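Local coordinates for protein putative angiotensinogen (Lampetra fluviatilis, PDB 5INW) that is a serpin that binds heparin and inhibits thrombin, with heparin promoting the inhibition through a template mechanism, at residues R80-V85 against A155-A160; N86-R91 against D133-F138. The protein carries 1 engineered substitution. One frame throughout, in Å; residues are numbered along the deposited sequence.

Contact 1 of 2, residues R80-V85 against A155-A160; sequences RIASAV and ARLNGA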
ATOM      1  N   ARG A  80     -16.682   5.822   2.852  1.00 70.09           N
ATOM      2  CA  ARG A  80     -16.324   6.012   4.268  1.00 71.69           C
ATOM      3  C   ARG A  80     -15.214   5.092   4.731  1.00 67.32           C
ATOM      4  O   ARG A  80     -14.277   5.535   5.398  1.00 66.05           O
ATOM      5  CB  ARG A  80     -17.531   5.854   5.204  1.00 77.57           C
ATOM      6  CG  ARG A  80     -18.562   7.003   5.100  1.00 84.79           C
ATOM      7  CD  ARG A  80     -19.640   7.000   6.207  1.00 89.69           C
ATOM      8  NE  ARG A  80     -20.948   7.475   5.736  1.00 96.75           N
ATOM      9  CZ  ARG A  80     -22.032   6.725   5.465  1.00104.31           C
ATOM     10  NH1 ARG A  80     -22.053   5.393   5.604  1.00102.26           N
ATOM     11  NH2 ARG A  80     -23.147   7.326   5.033  1.00111.56           N
ATOM     12  N   ILE A  81     -15.325   3.818   4.394  1.00 65.32           N
ATOM     13  CA  ILE A  81     -14.285   2.837   4.743  1.00 64.70           C
ATOM     14  C   ILE A  81     -12.984   3.057   3.941  1.00 62.44           C
ATOM     15  O   ILE A  81     -11.890   2.858   4.472  1.00 60.16           O
ATOM     16  CB  ILE A  81     -14.811   1.379   4.676  1.00 66.83           C
ATOM     17  CG1 ILE A  81     -13.723   0.341   5.024  1.00 69.87           C
ATOM     18  CG2 ILE A  81     -15.384   1.072   3.313  1.00 69.30           C
ATOM     19  CD1 ILE A  81     -13.134   0.461   6.429  1.00 75.32           C
ATOM     20  N   ALA A  82     -13.103   3.516   2.698  1.00 61.16           N
ATOM     21  CA  ALA A  82     -11.947   3.876   1.895  1.00 58.94           C
ATOM     22  C   ALA A  82     -11.159   5.023   2.544  1.00 60.02           C
ATOM     23  O   ALA A  82      -9.931   5.023   2.553  1.00 59.99           O
ATOM     24  CB  ALA A  82     -12.383   4.243   0.478  1.00 58.91           C
ATOM     25  N   SER A  83     -11.870   5.992   3.119  1.00 64.70           N
ATOM     26  CA  SER A  83     -11.211   7.151   3.801  1.00 64.33           C
ATOM     27  C   SER A  83     -10.653   6.802   5.160  1.00 58.75           C
ATOM     28  O   SER A  83      -9.729   7.451   5.590  1.00 55.63           O
ATOM     29  CB  SER A  83     -12.164   8.323   3.968  1.00 66.44           C
ATOM     30  OG  SER A  83     -13.408   7.826   4.411  1.00 72.35           O
ATOM     31  N   ALA A  84     -11.230   5.792   5.817  1.00 56.00           N
ATOM     32  CA  ALA A  84     -10.669   5.232   7.025  1.00 55.91           C
ATOM     33  C   ALA A  84      -9.348   4.623   6.725  1.00 54.21           C
ATOM     34  O   ALA A  84      -8.396   4.838   7.458  1.00 56.27           O
ATOM     35  CB  ALA A  84     -11.582   4.173   7.633  1.00 57.96           C
ATOM     36  N   VAL A  85      -9.315   3.840   5.653  1.00 53.26           N
ATOM     37  CA  VAL A  85      -8.120   3.125   5.224  1.00 51.33           C
ATOM     38  C   VAL A  85      -7.118   4.132   4.756  1.00 50.24           C
ATOM     39  O   VAL A  85      -5.956   4.023   5.083  1.00 51.44           O
ATOM     40  CB  VAL A  85      -8.436   2.086   4.124  1.00 52.11           C
ATOM     41  CG1 VAL A  85      -7.196   1.576   3.443  1.00 52.83           C
ATOM     42  CG2 VAL A  85      -9.164   0.908   4.738  1.00 52.93           C
ATOM     43  N   ALA A 155     -14.885  -5.759   3.225  1.00 65.41           N
ATOM     44  CA  ALA A 155     -14.948  -6.785   2.197  1.00 64.75           C
ATOM     45  C   ALA A 155     -15.724  -6.285   0.975  1.00 64.43           C
ATOM     46  O   ALA A 155     -15.423  -6.703  -0.150  1.00 62.90           O
ATOM     47  CB  ALA A 155     -15.558  -8.088   2.740  1.00 66.45           C
ATOM     48  N   ARG A 156     -16.721  -5.419   1.176  1.00 65.51           N
ATOM     49  CA  ARG A 156     -17.443  -4.858   0.028  1.00 71.18           C
ATOM     50  C   ARG A 156     -16.550  -3.973  -0.822  1.00 69.75           C
ATOM     51  O   ARG A 156     -16.562  -4.093  -2.061  1.00 71.18           O
ATOM     52  CB  ARG A 156     -18.695  -4.072   0.418  1.00 76.93           C
ATOM     53  CG  ARG A 156     -19.622  -3.801  -0.793  1.00 82.91           C
ATOM     54  CD  ARG A 156     -21.073  -3.638  -0.395  1.00 87.87           C
ATOM     55  NE  ARG A 156     -21.361  -4.611   0.673  1.00 93.39           N
ATOM     56  CZ  ARG A 156     -22.388  -4.543   1.527  1.00 97.85           C
ATOM     57  NH1 ARG A 156     -23.340  -3.612   1.397  1.00 99.61           N
ATOM     58  NH2 ARG A 156     -22.497  -5.463   2.482  1.00 96.75           N
ATOM     59  N   LEU A 157     -15.802  -3.080  -0.158  1.00 66.93           N
ATOM     60  CA  LEU A 157     -14.770  -2.246  -0.810  1.00 64.41           C
ATOM     61  C   LEU A 157     -13.819  -3.110  -1.636  1.00 60.91           C
ATOM     62  O   LEU A 157     -13.687  -2.887  -2.816  1.00 60.36           O
ATOM     63  CB  LEU A 157     -13.950  -1.436   0.222  1.00 64.42           C
ATOM     64  CG  LEU A 157     -12.825  -0.517  -0.317  1.00 60.98           C
ATOM     65  CD1 LEU A 157     -13.430   0.588  -1.161  1.00 59.43           C
ATOM     66  CD2 LEU A 157     -11.919   0.081   0.761  1.00 58.06           C
ATOM     67  N   ASN A 158     -13.193  -4.112  -1.024  1.00 59.22           N
ATOM     68  CA  ASN A 158     -12.276  -4.971  -1.768  1.00 60.85           C
ATOM     69  C   ASN A 158     -12.936  -5.682  -2.952  1.00 59.34           C
ATOM     70  O   ASN A 158     -12.377  -5.734  -4.039  1.00 57.29           O
ATOM     71  CB  ASN A 158     -11.535  -5.908  -0.834  1.00 62.07           C
ATOM     72  CG  ASN A 158     -10.531  -5.150   0.028  1.00 65.65           C
ATOM     73  OD1 ASN A 158      -9.889  -4.204  -0.441  1.00 68.42           O
ATOM     74  ND2 ASN A 158     -10.378  -5.568   1.282  1.00 67.58           N
ATOM     75  N   GLY A 159     -14.164  -6.136  -2.778  1.00 58.18           N
ATOM     76  CA  GLY A 159     -14.925  -6.625  -3.904  1.00 57.94           C
ATOM     77  C   GLY A 159     -15.079  -5.594  -5.017  1.00 57.41           C
ATOM     78  O   GLY A 159     -14.996  -5.936  -6.192  1.00 61.66           O
ATOM     79  N   ALA A 160     -15.374  -4.348  -4.654  1.00 58.12           N
ATOM     80  CA  ALA A 160     -15.546  -3.251  -5.633  1.00 58.63           C
ATOM     81  C   ALA A 160     -14.233  -2.905  -6.358  1.00 57.92           C
ATOM     82  O   ALA A 160     -14.252  -2.690  -7.571  1.00 65.24           O
ATOM     83  CB  ALA A 160     -16.142  -2.008  -4.978  1.00 56.88           C
TER

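Contact 2 of 2, residues N86-R91 against D133-F138; sequences NGLGFR and DTALGF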
ATOM      1  N   ASN A  86      -7.563   5.129   4.009  1.00 49.39           N
ATOM      2  CA  ASN A  86      -6.673   6.214   3.624  1.00 48.56           C
ATOM      3  C   ASN A  86      -6.146   6.916   4.848  1.00 48.43           C
ATOM      4  O   ASN A  86      -4.953   7.200   4.920  1.00 50.12           O
ATOM      5  CB  ASN A  86      -7.379   7.214   2.725  1.00 48.34           C
ATOM      6  CG  ASN A  86      -7.696   6.634   1.388  1.00 48.29           C
ATOM      7  OD1 ASN A  86      -7.267   5.521   1.028  1.00 48.49           O
ATOM      8  ND2 ASN A  86      -8.465   7.353   0.646  1.00 50.65           N
ATOM      9  N   GLY A  87      -7.033   7.173   5.809  1.00 47.21           N
ATOM     10  CA  GLY A  87      -6.665   7.780   7.071  1.00 47.08           C
ATOM     11  C   GLY A  87      -5.529   7.046   7.756  1.00 46.04           C
ATOM     12  O   GLY A  87      -4.544   7.654   8.125  1.00 43.85           O
ATOM     13  N   LEU A  88      -5.684   5.724   7.888  1.00 45.75           N
ATOM     14  CA  LEU A  88      -4.628   4.833   8.348  1.00 45.29           C
ATOM     15  C   LEU A  88      -3.340   5.012   7.521  1.00 46.30           C
ATOM     16  O   LEU A  88      -2.271   5.088   8.089  1.00 46.42           O
ATOM     17  CB  LEU A  88      -5.070   3.373   8.216  1.00 45.06           C
ATOM     18  CG  LEU A  88      -4.090   2.315   8.717  1.00 44.87           C
ATOM     19  CD1 LEU A  88      -4.263   2.195  10.216  1.00 47.36           C
ATOM     20  CD2 LEU A  88      -4.316   0.967   8.076  1.00 44.74           C
ATOM     21  N   GLY A  89      -3.462   5.058   6.189  1.00 44.31           N
ATOM     22  CA  GLY A  89      -2.324   5.182   5.305  1.00 43.67           C
ATOM     23  C   GLY A  89      -1.548   6.447   5.576  1.00 44.31           C
ATOM     24  O   GLY A  89      -0.326   6.431   5.719  1.00 42.43           O
ATOM     25  N   PHE A  90      -2.277   7.568   5.636  1.00 45.97           N
ATOM     26  CA  PHE A  90      -1.650   8.885   5.784  1.00 45.00           C
ATOM     27  C   PHE A  90      -0.965   8.998   7.167  1.00 44.70           C
ATOM     28  O   PHE A  90       0.197   9.367   7.288  1.00 41.23           O
ATOM     29  CB  PHE A  90      -2.684   9.966   5.562  1.00 45.33           C
ATOM     30  CG  PHE A  90      -3.161  10.098   4.134  1.00 46.74           C
ATOM     31  CD1 PHE A  90      -2.268  10.170   3.053  1.00 47.62           C
ATOM     32  CD2 PHE A  90      -4.536  10.216   3.855  1.00 47.63           C
ATOM     33  CE1 PHE A  90      -2.743  10.336   1.722  1.00 48.09           C
ATOM     34  CE2 PHE A  90      -5.006  10.353   2.541  1.00 47.19           C
ATOM     35  CZ  PHE A  90      -4.119  10.407   1.474  1.00 46.80           C
ATOM     36  N   ARG A  91      -1.679   8.592   8.196  1.00 45.94           N
ATOM     37  CA  ARG A  91      -1.093   8.488   9.506  1.00 49.31           C
ATOM     38  C   ARG A  91       0.193   7.662   9.458  1.00 49.36           C
ATOM     39  O   ARG A  91       1.188   8.017  10.086  1.00 52.25           O
ATOM     40  CB  ARG A  91      -2.115   7.948  10.522  1.00 51.11           C
ATOM     41  CG  ARG A  91      -2.991   9.063  11.105  1.00 55.09           C
ATOM     42  CD  ARG A  91      -4.412   8.645  11.472  1.00 60.05           C
ATOM     43  NE  ARG A  91      -4.446   7.341  12.158  1.00 64.51           N
ATOM     44  CZ  ARG A  91      -5.389   6.392  12.018  1.00 67.45           C
ATOM     45  NH1 ARG A  91      -6.459   6.561  11.223  1.00 68.72           N
ATOM     46  NH2 ARG A  91      -5.250   5.241  12.684  1.00 68.73           N
ATOM     47  N   ASP A 133      -9.347  -1.539  16.599  1.00 68.79           N
ATOM     48  CA  ASP A 133     -10.600  -0.915  16.111  1.00 68.54           C
ATOM     49  C   ASP A 133     -10.435   0.581  15.962  1.00 67.44           C
ATOM     50  O   ASP A 133     -10.819   1.146  14.943  1.00 68.10           O
ATOM     51  CB  ASP A 133     -11.787  -1.117  17.068  1.00 72.45           C
ATOM     52  CG  ASP A 133     -12.245  -2.581  17.209  1.00 74.64           C
ATOM     53  OD1 ASP A 133     -12.139  -3.365  16.261  1.00 73.26           O
ATOM     54  OD2 ASP A 133     -12.776  -2.930  18.286  1.00 79.52           O
ATOM     55  N   THR A 134      -9.855   1.247  16.967  1.00 70.55           N
ATOM     56  CA  THR A 134      -9.682   2.710  16.853  1.00 71.38           C
ATOM     57  C   THR A 134      -8.743   3.038  15.656  1.00 68.86           C
ATOM     58  O   THR A 134      -9.085   3.861  14.821  1.00 70.52           O
ATOM     59  CB  THR A 134      -9.373   3.425  18.192  1.00 68.35           C
ATOM     60  OG1 THR A 134      -8.202   2.874  18.788  1.00 71.62           O
ATOM     61  CG2 THR A 134     -10.543   3.265  19.152  1.00 66.93           C
ATOM     62  N   ALA A 135      -7.639   2.336  15.491  1.00 63.20           N
ATOM     63  CA  ALA A 135      -6.836   2.617  14.330  1.00 60.91           C
ATOM     64  C   ALA A 135      -7.586   2.400  12.987  1.00 62.99           C
ATOM     65  O   ALA A 135      -7.483   3.229  12.079  1.00 66.32           O
ATOM     66  CB  ALA A 135      -5.541   1.844  14.384  1.00 59.21           C
ATOM     67  N   LEU A 136      -8.329   1.317  12.845  1.00 65.32           N
ATOM     68  CA  LEU A 136      -8.986   1.008  11.553  1.00 70.04           C
ATOM     69  C   LEU A 136     -10.335   1.713  11.262  1.00 78.52           C
ATOM     70  O   LEU A 136     -10.877   1.538  10.162  1.00 87.69           O
ATOM     71  CB  LEU A 136      -9.247  -0.503  11.431  1.00 71.68           C
ATOM     72  CG  LEU A 136      -8.110  -1.525  11.496  1.00 73.12           C
ATOM     73  CD1 LEU A 136      -8.667  -2.948  11.392  1.00 72.62           C
ATOM     74  CD2 LEU A 136      -7.087  -1.291  10.409  1.00 73.06           C
ATOM     75  N   GLY A 137     -10.912   2.440  12.224  1.00 80.20           N
ATOM     76  CA  GLY A 137     -12.169   3.162  11.995  1.00 83.11           C
ATOM     77  C   GLY A 137     -13.410   2.363  11.592  1.00 86.42           C
ATOM     78  O   GLY A 137     -13.510   1.148  11.793  1.00 80.38           O
ATOM     79  N   PHE A 138     -14.358   3.085  11.005  1.00 93.81           N
ATOM     80  CA  PHE A 138     -15.729   2.610  10.839  1.00100.89           C
ATOM     81  C   PHE A 138     -16.126   2.394   9.367  1.00100.72           C
ATOM     82  O   PHE A 138     -16.947   1.521   9.051  1.00 95.74           O
ATOM     83  CB  PHE A 138     -16.731   3.547  11.579  1.00104.99           C
ATOM     84  CG  PHE A 138     -16.635   5.027  11.211  1.00102.82           C
ATOM     85  CD1 PHE A 138     -16.977   5.482   9.914  1.00 99.22           C
ATOM     86  CD2 PHE A 138     -16.263   5.970  12.188  1.00 95.66           C
ATOM     87  CE1 PHE A 138     -16.913   6.823   9.602  1.00 97.35           C
ATOM     88  CE2 PHE A 138     -16.205   7.308  11.875  1.00 95.49           C
ATOM     89  CZ  PHE A 138     -16.525   7.736  10.583  1.00 98.31           C
TER

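Contact 1 of 2, residues R80-V85 against A155-A160
Ala82 and Leu157 mark the nearest approach of two helical segments, 80-85 on helix 77-96 and 155-160 on helix 150-161, with their CA atoms 7.3 Å apart. Each segment keeps its backbone hydrogen bonds within its own helix, and the helices meet through apolar packing, most of it from one leucine. Leu157 holds CG anti to its own nitrogen (chi1 180°), which carries the isobutyl group across to helix 77-96. There both methyls come up to Ala82 from the same side, CD2 4.0 Å from its CA and CD1 4.1 Å from its CB. Nearer the root of the leucine, Ile81 CG2 packs 4.2 Å from Leu157 CB. Leu111 of helix 110-122 also touches Leu157, and the separate chain of the C-terminal peptide packs on Ala82 with its Ala23 and on Leu157 with its Thr21. By position helix 150-161 probably corresponds to serpin helix D, which binds heparin in antithrombin. The join is purely apolar, one leucine packed on an alanine and the branched side chain of Ile81, all three buried; with 136 Å² of surface buried, both sides summed, it is set by shape rather than by any directional bond.

Contact 2 of 2, residues N86-R91 against D133-F138
Arg91 and Leu88, one turn apart on helix 77-96, meet Ala135 and Leu136 in the last turn of helix 126-136. The polar part is a single hydrogen bond from Arg91 NH2 to Ala135 O, 3.1 Å long and nearly straight, with an N-H...O angle of 169°. The donor lies in the carbonyl plane, on a lone pair, and the oxygen sits at the edge of the guanidinium, only 2° out of its plane. Bends at chi2 and chi3 fold the arginine chain back along its own helix, so that Leu88 CA lies 3.8 Å above one face of the Arg91 guanidinium, offset toward its edge.

The apolar part belongs mainly to Leu88. Its CD2 meets Leu136 CD2 at 4.3 Å. Leu88 CD1 lies 3.9 Å from Ala135 O, the oxygen that Arg91 binds, and somewhat farther, 4.4 Å, from Ala135 CB. The methyl of Ala135 also lies 3.8 Å from Arg91 NH2, and thus packs against the charged group as well as the leucine. Met367 of helix 361-369 touches both Leu88 and Arg91, while Ala114 of helix 110-122 packs on Leu88.

Just beyond, Gly137 turns the chain out of the helix with positive phi (60°). The carbonyl bonded by Arg91 therefore belongs to a helix C-terminus, where the positive guanidinium would probably suit the partial negative charge of that end. Apolar packing with a single straight hydrogen bond at its partly exposed edge ties the end of helix 126-136 to helix 77-96.

Both contacts use helix 77-96, at consecutive segments of the helix, and so set two later helices, 126-136 and 150-161, which follow one another in the chain, against a common support. Their centres are 12 Å apart, and they touch where Ala84 CB packs 3.7 Å from Leu136 O. Contact 1 is wholly buried and purely apolar; contact 2 is buried at Leu88 and Ala135 but reaches a partly exposed edge at Arg91 and Leu136, where a charged side chain can take part. Helix 110-122 borders both, and so does the C-terminal peptide chain, which in contact 2 hydrogen-bonds to Asn86. The pair illustrates how one serpin helix can pack by shape in the interior and add directional bonding nearer the surface.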